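Local structure of bacterial regulatory proteins, TetR family (Nitrosomonas europaea, 3NI7) at residues D10-T15 against D52-A57; D60-R65 against D93-Q98; T15-A20 against R99-Q104; Q104-K109 against T159-M164. The protein probably binds DNA as a transcriptional regulator of the TetR family, through a predicted helix-turn-helix motif near its N-terminus. One frame throughout, in Å; residues are numbered along the deposited sequence.

Interaction 1: residues D10-T15 against D52-A57; sequences DAIVDT and DELIDA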
loop_
_atom_site.group_PDB
_atom_site.type_symbol
_atom_site.label_atom_id
_atom_site.label_comp_id
_atom_site.label_asym_id
_atom_site.label_seq_id
_atom_site.Cartn_x
_atom_site.Cartn_y
_atom_site.Cartn_z
ATOM N N ASP A 10 -11.078 -13.077 24.225
ATOM C CA ASP A 10 -10.602 -11.710 24.287
ATOM C C ASP A 10 -9.407 -11.524 25.234
ATOM O O ASP A 10 -8.460 -10.738 24.936
ATOM C CB ASP A 10 -11.744 -10.807 24.722
ATOM C CG ASP A 10 -12.868 -10.731 23.685
ATOM O OD1 ASP A 10 -12.751 -11.328 22.573
ATOM O OD2 ASP A 10 -13.884 -10.045 23.961
ATOM N N ALA A 11 -9.474 -12.231 26.377
ATOM C CA ALA A 11 -8.409 -12.221 27.359
ATOM C C ALA A 11 -7.116 -12.796 26.776
ATOM O O ALA A 11 -6.008 -12.338 27.090
ATOM C CB ALA A 11 -8.823 -12.958 28.528
ATOM N N ILE A 12 -7.265 -13.770 25.895
ATOM C CA ILE A 12 -6.114 -14.313 25.182
ATOM C C ILE A 12 -5.515 -13.195 24.340
ATOM O O ILE A 12 -4.356 -12.855 24.474
ATOM C CB ILE A 12 -6.491 -15.557 24.280
ATOM C CG1 ILE A 12 -6.932 -16.735 25.139
ATOM C CG2 ILE A 12 -5.324 -15.993 23.395
ATOM C CD1 ILE A 12 -7.924 -17.646 24.414
ATOM N N VAL A 13 -6.323 -12.593 23.490
ATOM C CA VAL A 13 -5.808 -11.565 22.605
ATOM C C VAL A 13 -5.129 -10.469 23.409
ATOM O O VAL A 13 -3.968 -10.134 23.157
ATOM C CB VAL A 13 -6.903 -10.946 21.721
ATOM C CG1 VAL A 13 -6.327 -9.842 20.943
ATOM C CG2 VAL A 13 -7.471 -11.981 20.752
ATOM N N ASP A 14 -5.831 -9.948 24.407
ATOM C CA ASP A 14 -5.241 -8.917 25.262
ATOM C C ASP A 14 -3.896 -9.375 25.730
ATOM O O ASP A 14 -2.925 -8.631 25.672
ATOM C CB ASP A 14 -6.105 -8.650 26.477
ATOM C CG ASP A 14 -7.423 -8.031 26.116
ATOM O OD1 ASP A 14 -7.598 -7.596 24.959
ATOM O OD2 ASP A 14 -8.317 -7.992 26.975
ATOM N N THR A 15 -3.851 -10.610 26.196
ATOM C CA THR A 15 -2.654 -11.131 26.821
ATOM C C THR A 15 -1.544 -11.188 25.812
ATOM O O THR A 15 -0.418 -10.744 26.064
ATOM C CB THR A 15 -2.918 -12.526 27.389
ATOM O OG1 THR A 15 -3.705 -12.362 28.577
ATOM C CG2 THR A 15 -1.603 -13.277 27.701
ATOM N N ASP A 52 -0.812 -16.698 13.820
ATOM C CA ASP A 52 -1.620 -15.942 12.859
ATOM C C ASP A 52 -3.032 -15.776 13.376
ATOM O O ASP A 52 -3.544 -14.731 13.361
ATOM C CB ASP A 52 -1.753 -16.702 11.529
ATOM C CG ASP A 52 -0.483 -16.682 10.696
ATOM O OD1 ASP A 52 0.055 -15.559 10.487
ATOM O OD2 ASP A 52 -0.056 -17.794 10.239
ATOM N N GLU A 53 -3.682 -16.848 13.799
ATOM C CA GLU A 53 -5.101 -16.778 14.149
ATOM C C GLU A 53 -5.362 -15.595 15.046
ATOM O O GLU A 53 -6.459 -15.062 15.018
ATOM C CB GLU A 53 -5.589 -18.089 14.787
ATOM C CG GLU A 53 -5.754 -19.214 13.777
ATOM C CD GLU A 53 -6.223 -20.547 14.389
ATOM O OE1 GLU A 53 -6.580 -20.601 15.604
ATOM O OE2 GLU A 53 -6.221 -21.581 13.644
ATOM N N LEU A 54 -4.354 -15.192 15.829
ATOM C CA LEU A 54 -4.455 -14.036 16.737
ATOM C C LEU A 54 -4.488 -12.662 16.016
ATOM O O LEU A 54 -5.201 -11.719 16.396
ATOM C CB LEU A 54 -3.293 -14.064 17.742
ATOM C CG LEU A 54 -3.222 -15.229 18.759
ATOM C CD1 LEU A 54 -1.779 -15.517 19.145
ATOM C CD2 LEU A 54 -4.026 -14.882 19.990
ATOM N N ILE A 55 -3.676 -12.556 14.977
ATOM C CA ILE A 55 -3.673 -11.396 14.143
ATOM C C ILE A 55 -5.091 -11.189 13.630
ATOM O O ILE A 55 -5.677 -10.081 13.760
ATOM C CB ILE A 55 -2.674 -11.507 12.985
ATOM C CG1 ILE A 55 -1.276 -11.805 13.540
ATOM C CG2 ILE A 55 -2.682 -10.165 12.133
ATOM C CD1 ILE A 55 -0.156 -11.690 12.556
ATOM N N ASP A 56 -5.661 -12.254 13.081
ATOM C CA ASP A 56 -7.061 -12.211 12.690
ATOM C C ASP A 56 -7.942 -11.594 13.767
ATOM O O ASP A 56 -8.608 -10.574 13.486
ATOM C CB ASP A 56 -7.593 -13.596 12.341
ATOM C CG ASP A 56 -7.711 -13.788 10.866
ATOM O OD1 ASP A 56 -7.671 -12.734 10.175
ATOM O OD2 ASP A 56 -7.856 -14.962 10.390
ATOM N N ALA A 57 -7.934 -12.197 14.976
ATOM C CA ALA A 57 -8.782 -11.690 16.073
ATOM C C ALA A 57 -8.534 -10.181 16.385
ATOM O O ALA A 57 -9.470 -9.423 16.711
ATOM C CB ALA A 57 -8.608 -12.480 17.254
#
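Two pairs of apolar side chains bring these helices together: Ile12 with Leu54, and Val13 with Ala57. The first pair meets through methyl groups, CG2 of Ile12 lying 3.8 Å from CD2 of Leu54, and the two side chains cross at about a right angle. In the second pair, CG2 of Val13 rests on CB of Ala57 at 3.7 Å. With chi1 at 175° this CG2 lies beside the backbone N of Val13, anti to the carbonyl carbon, which turns it to Ala57. The backbones come nearest at Val13 and Leu54, with their CA atoms 6.5 Å apart.

Further out, Ile12 continues onto Ile33 of helix 30-36 and onto Ile44 and Tyr47 of helix 41-47, while Leu54 also touches Leu30. Val13 leans on Trp58 as well. A salt bridge from Asp14 to Arg61, one turn beyond Ala57, helps to place helix 7-22 against helix 51-69.

Between the two segments themselves there is no hydrogen bond or charge pair. Helix 7-22 is held to the start of helix 51-69 here by the shapes of buried apolar side chains and the exclusion of water, not by directed bonds.

Interaction 2: residues D60-R65 against D93-Q98; sequences DRADSR and DALAVQ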
loop_
_atom_site.group_PDB
_atom_site.type_symbol
_atom_site.label_atom_id
_atom_site.label_comp_id
_atom_site.label_asym_id
_atom_site.label_seq_id
_atom_site.Cartn_x
_atom_site.Cartn_y
_atom_site.Cartn_z
ATOM N N ASP A 60 -10.165 -8.266 13.659
ATOM C CA ASP A 60 -11.611 -8.343 13.802
ATOM C C ASP A 60 -12.088 -7.476 14.924
ATOM O O ASP A 60 -13.219 -6.988 14.913
ATOM C CB ASP A 60 -12.054 -9.761 14.019
ATOM C CG ASP A 60 -12.233 -10.474 12.731
ATOM O OD1 ASP A 60 -12.552 -9.755 11.713
ATOM O OD2 ASP A 60 -12.070 -11.717 12.707
ATOM N N ARG A 61 -11.241 -7.285 15.916
ATOM C CA ARG A 61 -11.672 -6.467 17.023
ATOM C C ARG A 61 -11.897 -5.033 16.524
ATOM O O ARG A 61 -12.907 -4.400 16.860
ATOM C CB ARG A 61 -10.675 -6.527 18.182
ATOM C CG ARG A 61 -11.158 -5.746 19.357
ATOM C CD ARG A 61 -10.257 -5.894 20.488
ATOM N NE ARG A 61 -10.342 -7.226 20.996
ATOM C CZ ARG A 61 -9.742 -7.627 22.100
ATOM N NH1 ARG A 61 -9.001 -6.766 22.794
ATOM N NH2 ARG A 61 -9.863 -8.922 22.491
ATOM N N ALA A 62 -10.962 -4.528 15.717
ATOM C CA ALA A 62 -11.116 -3.201 15.067
ATOM C C ALA A 62 -12.401 -3.156 14.222
ATOM O O ALA A 62 -13.318 -2.377 14.495
ATOM C CB ALA A 62 -9.924 -2.917 14.198
ATOM N N ASP A 63 -12.560 -4.129 13.347
ATOM C CA ASP A 63 -13.692 -4.107 12.450
ATOM C C ASP A 63 -14.978 -4.000 13.262
ATOM O O ASP A 63 -15.936 -3.373 12.810
ATOM C CB ASP A 63 -13.718 -5.368 11.584
ATOM C CG ASP A 63 -12.546 -5.442 10.627
ATOM O OD1 ASP A 63 -11.773 -4.462 10.553
ATOM O OD2 ASP A 63 -12.395 -6.478 9.948
ATOM N N SER A 64 -15.026 -4.607 14.445
ATOM C CA SER A 64 -16.271 -4.571 15.195
ATOM C C SER A 64 -16.476 -3.221 15.890
ATOM O O SER A 64 -17.612 -2.806 16.098
ATOM C CB SER A 64 -16.303 -5.655 16.230
ATOM O OG SER A 64 -15.814 -5.048 17.408
ATOM N N ARG A 65 -15.396 -2.543 16.277
ATOM C CA ARG A 65 -15.533 -1.151 16.779
ATOM C C ARG A 65 -16.155 -0.299 15.695
ATOM O O ARG A 65 -17.155 0.392 15.889
ATOM C CB ARG A 65 -14.191 -0.558 17.272
ATOM C CG ARG A 65 -13.874 -0.935 18.783
ATOM C CD ARG A 65 -14.908 -0.279 19.787
ATOM N NE ARG A 65 -15.028 1.203 19.588
ATOM C CZ ARG A 65 -16.030 1.868 18.975
ATOM N NH1 ARG A 65 -15.954 3.192 18.878
ATOM N NH2 ARG A 65 -17.110 1.260 18.470
ATOM N N ASP A 93 -7.855 3.757 15.739
ATOM C CA ASP A 93 -7.841 3.925 17.173
ATOM C C ASP A 93 -7.914 2.556 17.883
ATOM O O ASP A 93 -7.177 2.272 18.825
ATOM C CB ASP A 93 -8.983 4.840 17.611
ATOM C CG ASP A 93 -8.705 6.311 17.297
ATOM O OD1 ASP A 93 -7.627 6.637 16.728
ATOM O OD2 ASP A 93 -9.579 7.148 17.611
ATOM N N ALA A 94 -8.814 1.705 17.402
ATOM C CA ALA A 94 -8.913 0.385 17.900
ATOM C C ALA A 94 -7.525 -0.275 17.873
ATOM O O ALA A 94 -7.002 -0.781 18.908
ATOM C CB ALA A 94 -9.877 -0.382 17.079
ATOM N N LEU A 95 -6.914 -0.264 16.700
ATOM C CA LEU A 95 -5.582 -0.871 16.563
ATOM C C LEU A 95 -4.581 -0.139 17.404
ATOM O O LEU A 95 -3.625 -0.719 17.906
ATOM C CB LEU A 95 -5.111 -0.827 15.106
ATOM C CG LEU A 95 -6.017 -1.619 14.134
ATOM C CD1 LEU A 95 -5.636 -1.490 12.648
ATOM C CD2 LEU A 95 -6.030 -3.065 14.536
ATOM N N ALA A 96 -4.814 1.164 17.546
ATOM C CA ALA A 96 -3.846 2.040 18.260
ATOM C C ALA A 96 -3.613 1.626 19.727
ATOM O O ALA A 96 -2.644 2.084 20.344
ATOM C CB ALA A 96 -4.280 3.491 18.249
ATOM N N VAL A 97 -4.510 0.793 20.280
ATOM C CA VAL A 97 -4.384 0.358 21.670
ATOM C C VAL A 97 -2.931 -0.178 21.756
ATOM O O VAL A 97 -2.215 0.016 22.772
ATOM C CB VAL A 97 -5.542 -0.571 22.096
ATOM C CG1 VAL A 97 -5.211 -1.187 23.369
ATOM C CG2 VAL A 97 -6.862 0.161 22.252
ATOM N N GLN A 98 -2.500 -0.872 20.695
ATOM C CA GLN A 98 -1.080 -1.243 20.503
ATOM C C GLN A 98 -0.559 -1.040 19.070
ATOM O O GLN A 98 -0.422 -1.981 18.282
ATOM C CB GLN A 98 -0.991 -2.716 20.833
ATOM C CG GLN A 98 -1.189 -3.050 22.278
ATOM C CD GLN A 98 -0.088 -2.520 23.162
ATOM O OE1 GLN A 98 0.759 -1.688 22.745
ATOM N NE2 GLN A 98 -0.078 -3.012 24.401
#
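No flat group lies between Ala62 and its partners Ala94 and Leu95; the flat groups of this contact stand around it. The guanidinium of Arg61 sits on a chain that runs out extended through chi1 (-177°, CG anti to the backbone N) and chi2 and then bends at chi3, which takes it to helix 7-22, where the side chain touches Val13. On another side of the helix, Asp63 uses one carboxylate oxygen, OD1, for the indole NE1 of Trp91, and the other, OD2, for a salt bridge to Arg124.

The contact itself is small and close. CB of Ala94 points at helix 51-69 and reaches CA of Ala62 at 3.7 Å, with the two CB atoms 3.8 Å apart. Having only methyl side chains at this point lets the backbones approach until the CA atoms of Ala62 and Ala94 are 5.1 Å from each other. Leu95 adds a second touch: its CD2 comes to 3.9 Å from CB of Ala62. Leu95 also touches Trp58, Phe59, Phe160 and Trp163. At the outer margin CB of Arg65 lies 4.3 Å from CB of Ala94.

Gln98 stands at the N-cap position of helix 99-108. This is an alanine-to-alanine helix contact within the all-helical TetR fold, joining the long helix 51-69, which leads out of the DNA-binding region, to helix 80-96 of the C-terminal part.

Interaction 3: residues T15-A20 against R99-Q104; sequences TAVELA and RKVTRQ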
loop_
_atom_site.group_PDB
_atom_site.type_symbol
_atom_site.label_atom_id
_atom_site.label_comp_id
_atom_site.label_asym_id
_atom_site.label_seq_id
_atom_site.Cartn_x
_atom_site.Cartn_y
_atom_site.Cartn_z
ATOM N N THR A 15 -3.851 -10.610 26.196
ATOM C CA THR A 15 -2.654 -11.131 26.821
ATOM C C THR A 15 -1.544 -11.188 25.812
ATOM O O THR A 15 -0.418 -10.744 26.064
ATOM C CB THR A 15 -2.918 -12.526 27.389
ATOM O OG1 THR A 15 -3.705 -12.362 28.577
ATOM C CG2 THR A 15 -1.603 -13.277 27.701
ATOM N N ALA A 16 -1.889 -11.739 24.667
ATOM C CA ALA A 16 -0.961 -11.900 23.558
ATOM C C ALA A 16 -0.337 -10.548 23.233
ATOM O O ALA A 16 0.856 -10.401 22.914
ATOM C CB ALA A 16 -1.709 -12.390 22.364
ATOM N N VAL A 17 -1.190 -9.552 23.283
ATOM C CA VAL A 17 -0.830 -8.256 22.774
ATOM C C VAL A 17 0.058 -7.493 23.787
ATOM O O VAL A 17 1.141 -6.988 23.435
ATOM C CB VAL A 17 -2.093 -7.555 22.348
ATOM C CG1 VAL A 17 -2.271 -6.267 23.063
ATOM C CG2 VAL A 17 -2.063 -7.410 20.882
ATOM N N GLU A 18 -0.353 -7.495 25.048
ATOM C CA GLU A 18 0.531 -7.052 26.122
ATOM C C GLU A 18 1.904 -7.725 26.080
ATOM O O GLU A 18 2.914 -7.049 26.008
ATOM C CB GLU A 18 -0.158 -7.232 27.456
ATOM C CG GLU A 18 -1.102 -6.072 27.679
ATOM C CD GLU A 18 -2.314 -6.371 28.529
ATOM O OE1 GLU A 18 -2.159 -6.433 29.796
ATOM O OE2 GLU A 18 -3.414 -6.518 27.909
ATOM N N LEU A 19 1.946 -9.050 26.054
ATOM C CA LEU A 19 3.237 -9.745 25.999
ATOM C C LEU A 19 4.139 -9.198 24.902
ATOM O O LEU A 19 5.329 -8.976 25.105
ATOM C CB LEU A 19 3.067 -11.240 25.704
ATOM C CG LEU A 19 2.383 -12.272 26.616
ATOM C CD1 LEU A 19 2.259 -13.636 25.942
ATOM C CD2 LEU A 19 3.123 -12.380 27.953
ATOM N N ALA A 20 3.552 -9.001 23.731
ATOM C CA ALA A 20 4.283 -8.476 22.572
ATOM C C ALA A 20 4.881 -7.110 22.883
ATOM O O ALA A 20 6.046 -6.827 22.602
ATOM C CB ALA A 20 3.364 -8.348 21.350
ATOM N N ARG A 99 -0.257 0.203 18.750
ATOM C CA ARG A 99 0.300 0.550 17.462
ATOM C C ARG A 99 1.575 -0.243 17.103
ATOM O O ARG A 99 1.610 -0.886 16.053
ATOM C CB ARG A 99 0.585 2.024 17.443
ATOM C CG ARG A 99 0.681 2.622 16.065
ATOM C CD ARG A 99 0.522 4.181 16.132
ATOM N NE ARG A 99 1.213 4.676 17.312
ATOM C CZ ARG A 99 2.532 4.749 17.390
ATOM N NH1 ARG A 99 3.289 4.420 16.329
ATOM N NH2 ARG A 99 3.103 5.154 18.528
ATOM N N LYS A 100 2.603 -0.207 17.962
ATOM C CA LYS A 100 3.879 -0.934 17.705
ATOM C C LYS A 100 3.674 -2.475 17.493
ATOM O O LYS A 100 4.366 -3.112 16.690
ATOM C CB LYS A 100 4.935 -0.692 18.810
ATOM N N VAL A 101 2.749 -3.088 18.214
ATOM C CA VAL A 101 2.493 -4.517 18.005
ATOM C C VAL A 101 1.863 -4.708 16.622
ATOM O O VAL A 101 2.329 -5.515 15.795
ATOM C CB VAL A 101 1.551 -5.050 19.079
ATOM C CG1 VAL A 101 0.988 -6.392 18.701
ATOM C CG2 VAL A 101 2.267 -5.094 20.388
ATOM N N THR A 102 0.796 -3.955 16.382
ATOM C CA THR A 102 0.130 -3.990 15.096
ATOM C C THR A 102 1.144 -3.823 13.981
ATOM O O THR A 102 1.158 -4.579 13.039
ATOM C CB THR A 102 -0.882 -2.872 14.959
ATOM O OG1 THR A 102 -1.932 -3.075 15.915
ATOM C CG2 THR A 102 -1.456 -2.866 13.578
ATOM N N ARG A 103 2.005 -2.831 14.090
ATOM C CA ARG A 103 3.016 -2.636 13.074
ATOM C C ARG A 103 3.790 -3.919 12.892
ATOM O O ARG A 103 3.946 -4.392 11.773
ATOM C CB ARG A 103 3.971 -1.479 13.420
ATOM C CG ARG A 103 5.048 -1.235 12.337
ATOM C CD ARG A 103 5.824 0.088 12.483
ATOM N NE ARG A 103 6.474 0.236 13.787
ATOM C CZ ARG A 103 6.160 1.149 14.715
ATOM N NH1 ARG A 103 5.175 2.031 14.536
ATOM N NH2 ARG A 103 6.840 1.180 15.854
ATOM N N GLN A 104 4.261 -4.481 13.994
ATOM C CA GLN A 104 5.082 -5.675 13.950
ATOM C C GLN A 104 4.335 -6.821 13.278
ATOM O O GLN A 104 4.892 -7.527 12.435
ATOM C CB GLN A 104 5.530 -6.041 15.358
ATOM C CG GLN A 104 6.625 -5.089 15.867
ATOM C CD GLN A 104 7.082 -5.387 17.311
ATOM O OE1 GLN A 104 6.263 -5.686 18.184
ATOM N NE2 GLN A 104 8.393 -5.311 17.553
#
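Val101 points toward helix 7-22 and sets its two methyls against Val17 and Ala20, which lie one turn apart. CG2 makes the closer contacts, 3.6 Å from CB of Ala20 and 3.8 Å from the backbone O of Val17. CG1, which is anti to the backbone N of Val101 (chi1 165°), turns to the other neighbour and lies 3.9 Å from CG2 of Val17. The same CG1 stays within 4.1 Å of CB of Ala20, so the valine straddles both partners. The two valines meet at an oblique angle, branch against branch, whereas Ala20 faces Val101 with its single methyl. A smaller residue such as an alanine at Val101 would probably open a gap beside Ala20 and leave Val17 without its apolar partner on this helix.

The patch is buried, and its neighbours extend it: Val17 also packs on Trp58 and Gln98, and Ala20 on Val28. Thr102 turns away from helix 7-22, and its OG1 is hydrogen-bonded to NE1 of Trp58, tying helix 99-108 to helix 51-69 next to the contact.

The arrangement joins the first helix of the DNA-binding region to a short helix of the C-terminal part. Such a meeting of the two domains is a feature of the TetR fold, and in relatives it is thought to help pass ligand-induced shifts to the DNA-binding helices; whether it does so here is not known.

Interaction 4: residues Q104-K109 against T159-M164; sequences QMIMSK and TFFFWM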
loop_
_atom_site.group_PDB
_atom_site.type_symbol
_atom_site.label_atom_id
_atom_site.label_comp_id
_atom_site.label_asym_id
_atom_site.label_seq_id
_atom_site.Cartn_x
_atom_site.Cartn_y
_atom_site.Cartn_z
ATOM N N GLN A 104 4.261 -4.481 13.994
ATOM C CA GLN A 104 5.082 -5.675 13.950
ATOM C C GLN A 104 4.335 -6.821 13.278
ATOM O O GLN A 104 4.892 -7.527 12.435
ATOM C CB GLN A 104 5.530 -6.041 15.358
ATOM C CG GLN A 104 6.625 -5.089 15.867
ATOM C CD GLN A 104 7.082 -5.387 17.311
ATOM O OE1 GLN A 104 6.263 -5.686 18.184
ATOM N NE2 GLN A 104 8.393 -5.311 17.553
HETATM N N MSE A 105 3.063 -6.969 13.620
HETATM C CA MSE A 105 2.221 -7.982 12.990
HETATM C C MSE A 105 2.218 -7.917 11.458
HETATM O O MSE A 105 2.234 -8.970 10.780
HETATM C CB MSE A 105 0.769 -7.839 13.453
HETATM C CG MSE A 105 0.511 -8.300 14.876
HETATM SE SE MSE A 105 -1.321 -7.902 15.515
HETATM C CE MSE A 105 -1.307 -9.097 17.076
ATOM N N ILE A 106 2.197 -6.684 10.936
ATOM C CA ILE A 106 2.107 -6.442 9.514
ATOM C C ILE A 106 3.486 -6.608 8.877
ATOM O O ILE A 106 3.624 -7.337 7.898
ATOM C CB ILE A 106 1.514 -5.055 9.200
ATOM C CG1 ILE A 106 0.046 -4.990 9.635
ATOM C CG2 ILE A 106 1.602 -4.753 7.736
ATOM C CD1 ILE A 106 -0.808 -6.133 9.111
HETATM N N MSE A 107 4.514 -5.970 9.433
HETATM C CA MSE A 107 5.881 -6.184 8.920
HETATM C C MSE A 107 6.146 -7.668 8.836
HETATM O O MSE A 107 6.785 -8.129 7.906
HETATM C CB MSE A 107 6.975 -5.532 9.793
HETATM C CG MSE A 107 6.986 -3.991 9.828
HETATM SE SE MSE A 107 6.290 -3.250 8.080
HETATM C CE MSE A 107 6.711 -1.274 8.184
ATOM N N SER A 108 5.548 -8.382 9.773
ATOM C CA SER A 108 5.757 -9.793 9.953
ATOM C C SER A 108 5.470 -10.583 8.710
ATOM O O SER A 108 6.267 -11.404 8.310
ATOM C CB SER A 108 4.789 -10.266 11.009
ATOM O OG SER A 108 4.979 -11.650 11.217
ATOM N N LYS A 109 4.304 -10.376 8.139
ATOM C CA LYS A 109 3.949 -11.085 6.947
ATOM C C LYS A 109 4.518 -10.336 5.787
ATOM O O LYS A 109 3.786 -9.735 5.037
ATOM C CB LYS A 109 2.451 -11.096 6.800
ATOM C CG LYS A 109 1.739 -10.435 7.920
ATOM C CD LYS A 109 0.279 -10.717 7.778
ATOM C CE LYS A 109 -0.581 -9.674 8.417
ATOM N NZ LYS A 109 -2.010 -10.029 8.276
ATOM N N THR A 159 -2.860 5.736 4.248
ATOM C CA THR A 159 -3.079 6.275 5.566
ATOM C C THR A 159 -2.605 5.274 6.599
ATOM O O THR A 159 -1.966 5.642 7.585
ATOM C CB THR A 159 -4.527 6.522 5.800
ATOM O OG1 THR A 159 -5.008 7.343 4.751
ATOM C CG2 THR A 159 -4.750 7.234 7.104
ATOM N N PHE A 160 -2.939 4.001 6.355
ATOM C CA PHE A 160 -2.620 2.914 7.272
ATOM C C PHE A 160 -1.139 2.818 7.535
ATOM O O PHE A 160 -0.693 2.862 8.686
ATOM C CB PHE A 160 -3.113 1.611 6.693
ATOM C CG PHE A 160 -2.951 0.452 7.611
ATOM C CD1 PHE A 160 -3.260 0.569 8.955
ATOM C CD2 PHE A 160 -2.495 -0.749 7.145
ATOM C CE1 PHE A 160 -3.101 -0.461 9.799
ATOM C CE2 PHE A 160 -2.354 -1.763 7.983
ATOM C CZ PHE A 160 -2.653 -1.618 9.322
ATOM N N PHE A 161 -0.387 2.714 6.449
ATOM C CA PHE A 161 1.052 2.640 6.553
ATOM C C PHE A 161 1.666 3.892 7.151
ATOM O O PHE A 161 2.579 3.778 7.983
ATOM C CB PHE A 161 1.666 2.233 5.221
ATOM C CG PHE A 161 1.676 0.719 5.046
ATOM C CD1 PHE A 161 2.788 -0.035 5.430
ATOM C CD2 PHE A 161 0.529 0.037 4.582
ATOM C CE1 PHE A 161 2.779 -1.431 5.300
ATOM C CE2 PHE A 161 0.514 -1.348 4.439
ATOM C CZ PHE A 161 1.636 -2.085 4.799
ATOM N N PHE A 162 1.125 5.062 6.794
ATOM C CA PHE A 162 1.540 6.337 7.408
ATOM C C PHE A 162 1.233 6.368 8.918
ATOM O O PHE A 162 2.038 6.828 9.709
ATOM C CB PHE A 162 0.837 7.505 6.687
ATOM C CG PHE A 162 1.096 8.853 7.283
ATOM C CD1 PHE A 162 2.098 9.662 6.777
ATOM C CD2 PHE A 162 0.327 9.328 8.355
ATOM C CE1 PHE A 162 2.345 10.954 7.341
ATOM C CE2 PHE A 162 0.570 10.609 8.938
ATOM C CZ PHE A 162 1.579 11.415 8.421
ATOM N N TRP A 163 0.057 5.888 9.303
ATOM C CA TRP A 163 -0.376 5.855 10.716
ATOM C C TRP A 163 0.528 5.029 11.612
ATOM O O TRP A 163 0.696 5.314 12.814
ATOM C CB TRP A 163 -1.778 5.264 10.792
ATOM C CG TRP A 163 -2.226 4.767 12.108
ATOM C CD1 TRP A 163 -2.928 5.453 13.053
ATOM C CD2 TRP A 163 -2.093 3.440 12.587
ATOM N NE1 TRP A 163 -3.222 4.643 14.110
ATOM C CE2 TRP A 163 -2.728 3.388 13.851
ATOM C CE3 TRP A 163 -1.503 2.280 12.071
ATOM C CZ2 TRP A 163 -2.761 2.232 14.625
ATOM C CZ3 TRP A 163 -1.535 1.128 12.836
ATOM C CH2 TRP A 163 -2.163 1.111 14.108
HETATM N N MSE A 164 1.094 4.002 11.005
HETATM C CA MSE A 164 1.942 3.098 11.726
HETATM C C MSE A 164 3.042 3.821 12.457
HETATM O O MSE A 164 3.253 3.586 13.657
HETATM C CB MSE A 164 2.558 2.084 10.780
HETATM C CG MSE A 164 1.533 1.038 10.273
HETATM SE SE MSE A 164 2.375 -0.482 9.331
HETATM C CE MSE A 164 4.076 0.339 8.747
#
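Ile106 faces two phenylalanines of helix 149-164, one with each branch: CG1 lies 4.3 Å from CZ of Phe160, and CG2 lies 4.0 Å from CZ of Phe161. The split follows from chi1 of -67°, which puts CG2 anti to the backbone N and CG1 beside that N, anti to the carbonyl carbon. Both approaches to the rings are oblique. The inner side is Ile106 with buried Phe160, which also meets Trp91, Leu92 and Leu95; Ile106 touches Phe59 of helix 51-69 as well, so this side merges with the apolar interior.

The outer side is looser. Phe161, which spans the two sides, and Met107 are exposed. The selenomethionines Met107, bent at chi2, and Met164, which is buried and bent at chi3, bring their ends together; how closely their methyls approach is doubtful in this model. The segment axes stay 11.9 Å apart at closest, crossing at -123°, a separation that the long side chains span.

Nothing polar crosses between the segments. Cohesion rests on apolar burial, by Ile106 against the two rings and by the two selenomethionines, and the wide spacing implies an interface less tightly meshed than one where small residues meet.

Interactions 1 and 3 lie on successive turns of helix 7-22, sharing Thr15, with centres about 10 Å apart; CD2 of Leu54 and CB of Ala16, 4.1 Å apart, connect them. Interaction 2 lies further along helix 51-69, about 12 Å from interaction 1 between centres, and the salt bridge of Asp14 OD1 with Arg61 NH1, at 2.7 Å, ties the two. It also meets interaction 4, Leu95 CB to Trp163 CH2 at 3.7 Å. Interactions 3 and 4 follow each other on helix 99-108, bridged by a probable hydrogen bond from Arg99 NH1 to Met164 O at 2.8 Å. Together they form a path from the predicted DNA-binding region, through helices 51-69 and 99-108, to helix 149-164.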